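Local coordinates for protein MIP07328p (Drosophila melanogaster, PDB 6FKK) that probably acts as a chemorepellent semaphorin, an axon guidance cue that binds semaphorin receptors, here represented by its extracellular sema and PSI domains, at residues Gly199-Asn204 with Ser274-Ser279; Cys302-Asp307 with Glu366-Val371; Pro474-Ser479 with Asp492-Trp497. All coordinates share one frame; numbering follows the deposited sequence.

Three contacts sample two parts of the semaphorin ectodomain. Interactions 1 and 2 both belong to the sema domain, a beta-propeller fold, and both reach the same branched sheet; their centres lie 13 Å apart. They meet at V306, whose CG1 packs 3.6 Å from R203 NE while its CG2 lies 4.0 Å from I276 CD1. Interaction 3 stands apart, its centre 27 Å from that of interaction 1 and 30 Å from that of interaction 2, and it ties the chain leaving the propeller to the disulfide-rich PSI (plexin repeat) region. A glycan attached to the protein itself touches A367 of interaction 2.

Interaction 1. Residues Gly199-Asn204 with Ser274-Ser279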
loop_
_atom_site.group_PDB
_atom_site.type_symbol
_atom_site.label_atom_id
_atom_site.label_comp_id
_atom_site.label_asym_id
_atom_site.label_seq_id
_atom_site.Cartn_x
_atom_site.Cartn_y
_atom_site.Cartn_z
ATOM N N GLY A 199 -2.938 -4.477 1.205
ATOM C CA GLY A 199 -3.371 -3.894 -0.051
ATOM C C GLY A 199 -3.772 -4.889 -1.118
ATOM O O GLY A 199 -3.436 -6.075 -1.041
ATOM N N ALA A 200 -4.495 -4.410 -2.129
ATOM C CA ALA A 200 -4.939 -5.237 -3.241
ATOM C C ALA A 200 -4.910 -4.405 -4.513
ATOM O O ALA A 200 -5.456 -3.299 -4.542
ATOM C CB ALA A 200 -6.347 -5.793 -2.996
ATOM N N ILE A 201 -4.270 -4.932 -5.556
ATOM C CA ILE A 201 -4.115 -4.226 -6.823
ATOM C C ILE A 201 -4.609 -5.121 -7.951
ATOM O O ILE A 201 -4.266 -6.307 -8.004
ATOM C CB ILE A 201 -2.655 -3.813 -7.083
ATOM C CG1 ILE A 201 -2.045 -3.124 -5.859
ATOM C CG2 ILE A 201 -2.590 -2.895 -8.287
ATOM C CD1 ILE A 201 -2.573 -1.729 -5.612
ATOM N N GLU A 202 -5.402 -4.549 -8.854
ATOM C CA GLU A 202 -5.822 -5.230 -10.070
ATOM C C GLU A 202 -4.785 -5.007 -11.165
ATOM O O GLU A 202 -4.271 -3.895 -11.327
ATOM C CB GLU A 202 -7.190 -4.713 -10.526
ATOM C CG GLU A 202 -7.676 -5.281 -11.851
ATOM C CD GLU A 202 -8.808 -4.468 -12.455
ATOM O OE1 GLU A 202 -9.172 -3.425 -11.869
ATOM O OE2 GLU A 202 -9.332 -4.869 -13.516
ATOM N N ARG A 203 -4.479 -6.064 -11.916
ATOM C CA ARG A 203 -3.456 -5.965 -12.957
ATOM C C ARG A 203 -3.585 -7.129 -13.927
ATOM O O ARG A 203 -3.492 -8.289 -13.514
ATOM C CB ARG A 203 -2.060 -5.942 -12.338
ATOM C CG ARG A 203 -0.925 -5.882 -13.349
ATOM C CD ARG A 203 -0.766 -4.489 -13.933
ATOM N NE ARG A 203 0.439 -4.385 -14.751
ATOM C CZ ARG A 203 0.963 -3.237 -15.164
ATOM N NH1 ARG A 203 0.391 -2.088 -14.830
ATOM N NH2 ARG A 203 2.063 -3.237 -15.906
ATOM N N ASN A 204 -3.801 -6.811 -15.207
ATOM C CA ASN A 204 -3.643 -7.754 -16.319
ATOM C C ASN A 204 -4.468 -9.025 -16.121
ATOM O O ASN A 204 -3.981 -10.145 -16.289
ATOM C CB ASN A 204 -2.166 -8.095 -16.533
ATOM C CG ASN A 204 -1.366 -6.921 -17.061
ATOM O OD1 ASN A 204 -1.908 -6.028 -17.711
ATOM N ND2 ASN A 204 -0.065 -6.921 -16.790
ATOM N N SER A 274 1.977 1.238 -2.178
ATOM C CA SER A 274 1.459 2.306 -3.011
ATOM C C SER A 274 0.736 1.721 -4.213
ATOM O O SER A 274 0.886 0.536 -4.523
ATOM C CB SER A 274 2.604 3.207 -3.483
ATOM O OG SER A 274 3.443 2.516 -4.394
ATOM N N PRO A 275 -0.075 2.516 -4.912
ATOM C CA PRO A 275 -0.637 2.047 -6.184
ATOM C C PRO A 275 0.471 1.765 -7.185
ATOM O O PRO A 275 1.633 2.133 -6.991
ATOM C CB PRO A 275 -1.523 3.212 -6.640
ATOM C CG PRO A 275 -1.826 3.970 -5.395
ATOM C CD PRO A 275 -0.615 3.831 -4.524
ATOM N N ILE A 276 0.104 1.093 -8.278
ATOM C CA ILE A 276 1.084 0.820 -9.320
ATOM C C ILE A 276 1.567 2.135 -9.911
ATOM O O ILE A 276 0.770 2.964 -10.368
ATOM C CB ILE A 276 0.495 -0.097 -10.401
ATOM C CG1 ILE A 276 0.262 -1.497 -9.838
ATOM C CG2 ILE A 276 1.432 -0.168 -11.598
ATOM C CD1 ILE A 276 -0.139 -2.509 -10.888
ATOM N N VAL A 277 2.880 2.337 -9.887
ATOM C CA VAL A 277 3.513 3.550 -10.388
ATOM C C VAL A 277 4.098 3.266 -11.763
ATOM O O VAL A 277 4.709 2.212 -11.985
ATOM C CB VAL A 277 4.597 4.044 -9.409
ATOM C CG1 VAL A 277 5.433 5.141 -10.038
ATOM C CG2 VAL A 277 3.958 4.535 -8.122
ATOM N N GLU A 278 3.905 4.198 -12.692
ATOM C CA GLU A 278 4.428 4.073 -14.049
ATOM C C GLU A 278 5.684 4.933 -14.156
ATOM O O GLU A 278 5.603 6.152 -14.325
ATOM C CB GLU A 278 3.376 4.479 -15.075
ATOM C CG GLU A 278 2.139 3.593 -15.081
ATOM C CD GLU A 278 2.429 2.172 -15.536
ATOM O OE1 GLU A 278 3.449 1.954 -16.226
ATOM O OE2 GLU A 278 1.632 1.270 -15.204
ATOM N N SER A 279 6.845 4.295 -14.050
ATOM C CA SER A 279 8.138 4.967 -14.164
ATOM C C SER A 279 8.760 4.511 -15.482
ATOM O O SER A 279 9.420 3.473 -15.548
ATOM C CB SER A 279 9.045 4.654 -12.969
ATOM O OG SER A 279 8.435 5.013 -11.740
#
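I201 and I276 form the apolar centre of this contact between 199-204 and 274-279: I201 CG2 lies 3.5 Å from I276 CG1 and 3.6 Å from I276 CD1. The methyl branch of I201 does the touching because it stands opposite the backbone N, where chi1 of -48° places it. R203 adds the aliphatic part of its chain, which runs at about a right angle across I276, with R203 CD 3.7 Å from I276 CD1. With I276 cut back to an alanine, I201 CG2 and R203 CD would probably lose the apolar surface they share, and a gap would be likely to open between the segments.

The charged element is a long salt bridge, R203 NH1 to E278 OE2 at 3.6 Å. Guanidinium and carboxylate planes are 12° apart, and OE2 arrives at the guanidinium edge in its plane, yet the pair is not a hydrogen bond. The stronger polar partner of R203 is S283, which accepts from NH2. No hydrogen bond joins the two segments, so side-chain packing and the one salt bridge carry most of the contact.

Each segment is instead hydrogen-bonded to its own strand partner: I201 to L208 on strand 206-214, and V277 to L284 on strand 282-290. The side chain of I276 also rests on S283 and I285 of strand 282-290, and helix 306-312 meets both R203 and I276 through V306.

Interaction 2. Residues Cys302-Asp307 with Glu366-Val371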
loop_
_atom_site.group_PDB
_atom_site.type_symbol
_atom_site.label_atom_id
_atom_site.label_comp_id
_atom_site.label_asym_id
_atom_site.label_seq_id
_atom_site.Cartn_x
_atom_site.Cartn_y
_atom_site.Cartn_z
ATOM N N CYS A 302 11.160 -0.716 -0.150
ATOM C CA CYS A 302 11.542 -1.482 -1.325
ATOM C C CYS A 302 10.534 -1.252 -2.439
ATOM O O CYS A 302 9.347 -1.015 -2.192
ATOM C CB CYS A 302 11.637 -2.985 -1.025
ATOM S SG CYS A 302 13.184 -3.535 -0.256
ATOM N N ALA A 303 11.022 -1.323 -3.672
ATOM C CA ALA A 303 10.189 -1.231 -4.860
ATOM C C ALA A 303 10.266 -2.546 -5.616
ATOM O O ALA A 303 11.330 -3.167 -5.695
ATOM C CB ALA A 303 10.627 -0.076 -5.764
ATOM N N PHE A 304 9.135 -2.973 -6.166
ATOM C CA PHE A 304 9.055 -4.234 -6.885
ATOM C C PHE A 304 8.487 -4.000 -8.274
ATOM O O PHE A 304 7.536 -3.232 -8.444
ATOM C CB PHE A 304 8.193 -5.244 -6.128
ATOM C CG PHE A 304 8.774 -5.662 -4.809
ATOM C CD1 PHE A 304 8.488 -4.953 -3.653
ATOM C CD2 PHE A 304 9.605 -6.764 -4.726
ATOM C CE1 PHE A 304 9.023 -5.338 -2.439
ATOM C CE2 PHE A 304 10.140 -7.156 -3.517
ATOM C CZ PHE A 304 9.849 -6.442 -2.371
ATOM N N ASN A 305 9.080 -4.662 -9.267
ATOM C CA ASN A 305 8.599 -4.574 -10.638
ATOM C C ASN A 305 7.427 -5.531 -10.825
ATOM O O ASN A 305 7.520 -6.712 -10.477
ATOM C CB ASN A 305 9.727 -4.901 -11.619
ATOM C CG ASN A 305 9.403 -4.500 -13.051
ATOM O OD1 ASN A 305 8.247 -4.526 -13.474
ATOM N ND2 ASN A 305 10.432 -4.131 -13.806
ATOM N N VAL A 306 6.322 -5.013 -11.368
ATOM C CA VAL A 306 5.128 -5.834 -11.561
ATOM C C VAL A 306 5.416 -6.993 -12.503
ATOM O O VAL A 306 4.849 -8.083 -12.355
ATOM C CB VAL A 306 3.962 -4.960 -12.068
ATOM C CG1 VAL A 306 2.712 -5.801 -12.301
ATOM C CG2 VAL A 306 3.679 -3.843 -11.078
ATOM N N ASP A 307 6.309 -6.791 -13.472
ATOM C CA ASP A 307 6.693 -7.883 -14.358
ATOM C C ASP A 307 7.495 -8.947 -13.617
ATOM O O ASP A 307 7.448 -10.126 -13.988
ATOM C CB ASP A 307 7.487 -7.339 -15.546
ATOM C CG ASP A 307 6.674 -6.377 -16.399
ATOM O OD1 ASP A 307 5.478 -6.654 -16.640
ATOM O OD2 ASP A 307 7.230 -5.343 -16.825
ATOM N N GLU A 366 10.586 -19.574 -5.634
ATOM C CA GLU A 366 11.414 -18.381 -5.685
ATOM C C GLU A 366 10.682 -17.176 -5.110
ATOM O O GLU A 366 9.454 -17.071 -5.189
ATOM C CB GLU A 366 11.849 -18.087 -7.122
ATOM C CG GLU A 366 12.763 -19.149 -7.716
ATOM C CD GLU A 366 14.036 -19.339 -6.910
ATOM O OE1 GLU A 366 14.569 -18.337 -6.386
ATOM O OE2 GLU A 366 14.499 -20.493 -6.794
ATOM N N ALA A 367 11.454 -16.268 -4.527
ATOM C CA ALA A 367 10.928 -15.025 -3.990
ATOM C C ALA A 367 11.054 -13.910 -5.022
ATOM O O ALA A 367 11.832 -13.996 -5.976
ATOM C CB ALA A 367 11.660 -14.639 -2.704
ATOM N N VAL A 368 10.267 -12.859 -4.822
ATOM C CA VAL A 368 10.265 -11.714 -5.728
ATOM C C VAL A 368 11.417 -10.789 -5.359
ATOM O O VAL A 368 11.491 -10.319 -4.215
ATOM C CB VAL A 368 8.926 -10.965 -5.685
ATOM C CG1 VAL A 368 8.960 -9.774 -6.631
ATOM C CG2 VAL A 368 7.786 -11.902 -6.037
ATOM N N PRO A 369 12.331 -10.501 -6.279
ATOM C CA PRO A 369 13.441 -9.603 -5.960
ATOM C C PRO A 369 13.036 -8.143 -6.070
ATOM O O PRO A 369 12.220 -7.754 -6.909
ATOM C CB PRO A 369 14.491 -9.961 -7.018
ATOM C CG PRO A 369 13.672 -10.377 -8.196
ATOM C CD PRO A 369 12.438 -11.054 -7.640
ATOM N N ALA A 370 13.621 -7.332 -5.197
ATOM C CA ALA A 370 13.356 -5.903 -5.213
ATOM C C ALA A 370 14.133 -5.230 -6.336
ATOM O O ALA A 370 15.171 -5.722 -6.788
ATOM C CB ALA A 370 13.724 -5.270 -3.870
ATOM N N VAL A 371 13.606 -4.093 -6.795
ATOM C CA VAL A 371 14.321 -3.293 -7.779
ATOM C C VAL A 371 15.636 -2.824 -7.177
ATOM O O VAL A 371 15.687 -2.382 -6.022
ATOM C CB VAL A 371 13.451 -2.114 -8.241
ATOM C CG1 VAL A 371 14.282 -1.112 -9.025
ATOM C CG2 VAL A 371 12.295 -2.621 -9.086
#
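V368 opens the contact against the ring of F304. Its CG1, which chi1 of 180° sets opposite the backbone N, lies 3.6 Å from F304 CD2, and the two side chains meet at a slant. The V368 carbonyl oxygen approaches the same ring at its edge, in the ring plane, 3.5 Å from F304 CE2. V368 also touches L255 of strand 251-259, and I309 and A312 of helix 306-312; L255 and I309 touch F304 as well. Just before it, A367 touches a glycan attached to the protein itself.

P369 contributes backbone: its carbonyl oxygen lies 3.5 Å from F304 CD2, at a slant to the ring, while its CB is directed away from 302-307.

A370 gives the closest CA pair, its CA 4.9 Å from F304 CA. A370 CB lies 4.0 Å from C302 SG, a sulfur engaged in the disulfide with C257, and 4.1 Å from F304 CE2.

V371 supplies the hydrogen bond that joins the segments. Its backbone N donates to A303 O at 2.7 Å with a nearly straight N-H...O angle of 171°. V371 CG2 reaches beyond this bond to the backbone N of N305, 3.8 Å away. N305 itself is an N-cap: its OD1 accepts from D307 N at the start of helix 306-312.

The touching parts, 302-305 and 368-371, run 101° apart, and one backbone bond joins them, so this is a crossing of chains instead of regular strand pairing. The short, weakly bonded strand 368-369 runs parallel to strand 251-259. Strands 265-279, 282-290, 298-305 and 377-380 pair successively, antiparallel, and a long helical insertion separates the last two; the contact packs its returning end against strand 298-305, consistent with the extrusion of the sema propeller.

Interaction 3. Residues Pro474-Ser479 with Asp492-Trp497; sequences PLHHCS and DPICAW
The imidazole of H476 meets I494 over one face and D492 at its edge. This is the disulfide-rich entrance to the PSI (plexin repeat) region, where the chain leaves the propeller strand 469-474. I494 CG2 makes a CH-pi contact over the face, 3.7 Å from the ring centroid. At the edge, H476 ND1 donates to D492 OD2 over 2.8 Å with an angle of 170° at the hydrogen, the acceptor lying in the ring plane. The carboxylate plane is turned 65° from the ring, but OD2 is still met on its syn side.

D492 is held from its other oxygen too: OD1 accepts from I494 N, closing an Asx turn within the type I turn D492-C495. The carboxylate thus links the ring to the turn, and the same turn sets I494 against H476. The second ring nitrogen, H476 NE2, is hydrogen-bonded to H392 of the propeller, so the imidazole bridges the two regions.

From its place over the ring, I494 CG2 also packs 3.5 Å from C478 SG. The covalent tie is the C478-C495 disulfide, its SG atoms 2.0 Å apart and its chi3 at -85°.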
loop_
_atom_site.group_PDB
_atom_site.type_symbol
_atom_site.label_atom_id
_atom_site.label_comp_id
_atom_site.label_asym_id
_atom_site.label_seq_id
_atom_site.Cartn_x
_atom_site.Cartn_y
_atom_site.Cartn_z
ATOM N N PRO A 474 2.553 21.152 2.129
ATOM C CA PRO A 474 2.937 21.302 0.718
ATOM C C PRO A 474 3.680 20.080 0.192
ATOM O O PRO A 474 4.567 19.534 0.853
ATOM C CB PRO A 474 3.827 22.549 0.722
ATOM C CG PRO A 474 4.312 22.683 2.123
ATOM C CD PRO A 474 3.163 22.198 2.965
ATOM N N LEU A 475 3.312 19.663 -1.021
ATOM C CA LEU A 475 3.980 18.531 -1.656
ATOM C C LEU A 475 5.434 18.851 -1.980
ATOM O O LEU A 475 6.291 17.961 -1.930
ATOM C CB LEU A 475 3.228 18.125 -2.924
ATOM C CG LEU A 475 3.677 16.851 -3.638
ATOM C CD1 LEU A 475 3.257 15.615 -2.856
ATOM C CD2 LEU A 475 3.126 16.812 -5.053
ATOM N N HIS A 476 5.729 20.105 -2.313
ATOM C CA HIS A 476 7.088 20.544 -2.595
ATOM C C HIS A 476 7.267 21.945 -2.036
ATOM O O HIS A 476 6.430 22.822 -2.273
ATOM C CB HIS A 476 7.379 20.523 -4.099
ATOM C CG HIS A 476 7.311 19.158 -4.710
ATOM N ND1 HIS A 476 8.343 18.249 -4.614
ATOM C CD2 HIS A 476 6.339 18.549 -5.428
ATOM C CE1 HIS A 476 8.008 17.138 -5.247
ATOM N NE2 HIS A 476 6.796 17.294 -5.749
ATOM N N HIS A 477 8.357 22.151 -1.296
ATOM C CA HIS A 477 8.582 23.393 -0.567
ATOM C C HIS A 477 9.356 24.426 -1.376
ATOM O O HIS A 477 10.122 25.206 -0.792
ATOM C CB HIS A 477 9.312 23.104 0.747
ATOM C CG HIS A 477 8.717 21.982 1.538
ATOM N ND1 HIS A 477 7.663 22.160 2.408
ATOM C CD2 HIS A 477 9.036 20.667 1.598
ATOM C CE1 HIS A 477 7.355 21.003 2.966
ATOM N NE2 HIS A 477 8.172 20.081 2.492
ATOM N N CYS A 478 9.189 24.458 -2.700
ATOM C CA CYS A 478 9.916 25.440 -3.500
ATOM C C CYS A 478 9.496 26.858 -3.134
ATOM O O CYS A 478 10.341 27.726 -2.888
ATOM C CB CYS A 478 9.696 25.197 -4.995
ATOM S SG CYS A 478 9.897 23.499 -5.596
ATOM N N SER A 479 8.187 27.111 -3.085
ATOM C CA SER A 479 7.689 28.453 -2.808
ATOM C C SER A 479 7.819 28.844 -1.344
ATOM O O SER A 479 7.514 29.992 -1.001
ATOM C CB SER A 479 6.226 28.567 -3.241
ATOM O OG SER A 479 5.417 27.632 -2.550
ATOM N N ASP A 492 15.555 18.833 -4.052
ATOM C CA ASP A 492 14.304 18.400 -4.658
ATOM C C ASP A 492 14.409 18.562 -6.170
ATOM O O ASP A 492 14.717 19.660 -6.645
ATOM C CB ASP A 492 13.127 19.219 -4.115
ATOM C CG ASP A 492 11.766 18.606 -4.440
ATOM O OD1 ASP A 492 11.548 18.182 -5.594
ATOM O OD2 ASP A 492 10.907 18.556 -3.531
ATOM N N PRO A 493 14.181 17.502 -6.953
ATOM C CA PRO A 493 14.317 17.625 -8.415
ATOM C C PRO A 493 13.360 18.626 -9.038
ATOM O O PRO A 493 13.556 18.998 -10.201
ATOM C CB PRO A 493 14.030 16.200 -8.915
ATOM C CG PRO A 493 13.230 15.570 -7.822
ATOM C CD PRO A 493 13.763 16.150 -6.546
ATOM N N ILE A 494 12.349 19.083 -8.303
ATOM C CA ILE A 494 11.359 19.997 -8.855
ATOM C C ILE A 494 11.648 21.460 -8.526
ATOM O O ILE A 494 11.088 22.349 -9.185
ATOM C CB ILE A 494 9.946 19.603 -8.378
ATOM C CG1 ILE A 494 8.908 19.895 -9.459
ATOM C CG2 ILE A 494 9.591 20.321 -7.088
ATOM C CD1 ILE A 494 7.577 19.238 -9.191
ATOM N N CYS A 495 12.502 21.738 -7.542
ATOM C CA CYS A 495 12.865 23.104 -7.186
ATOM C C CYS A 495 14.195 23.465 -7.838
ATOM O O CYS A 495 15.166 22.709 -7.740
ATOM C CB CYS A 495 12.969 23.287 -5.668
ATOM S SG CYS A 495 11.546 22.753 -4.669
ATOM N N ALA A 496 14.230 24.619 -8.500
ATOM C CA ALA A 496 15.453 25.159 -9.072
ATOM C C ALA A 496 15.532 26.640 -8.733
ATOM O O ALA A 496 14.514 27.295 -8.497
ATOM C CB ALA A 496 15.513 24.948 -10.592
ATOM N N TRP A 497 16.753 27.167 -8.707
ATOM C CA TRP A 497 17.002 28.544 -8.297
ATOM C C TRP A 497 17.230 29.420 -9.522
ATOM O O TRP A 497 18.162 29.179 -10.297
ATOM C CB TRP A 497 18.203 28.629 -7.358
ATOM C CG TRP A 497 18.508 30.029 -6.937
ATOM C CD1 TRP A 497 19.502 30.832 -7.412
ATOM C CD2 TRP A 497 17.799 30.799 -5.961
ATOM N NE1 TRP A 497 19.462 32.055 -6.787
ATOM C CE2 TRP A 497 18.423 32.060 -5.893
ATOM C CE3 TRP A 497 16.699 30.544 -5.137
ATOM C CZ2 TRP A 497 17.988 33.062 -5.028
ATOM C CZ3 TRP A 497 16.266 31.539 -4.283
ATOM C CH2 TRP A 497 16.909 32.783 -4.236
#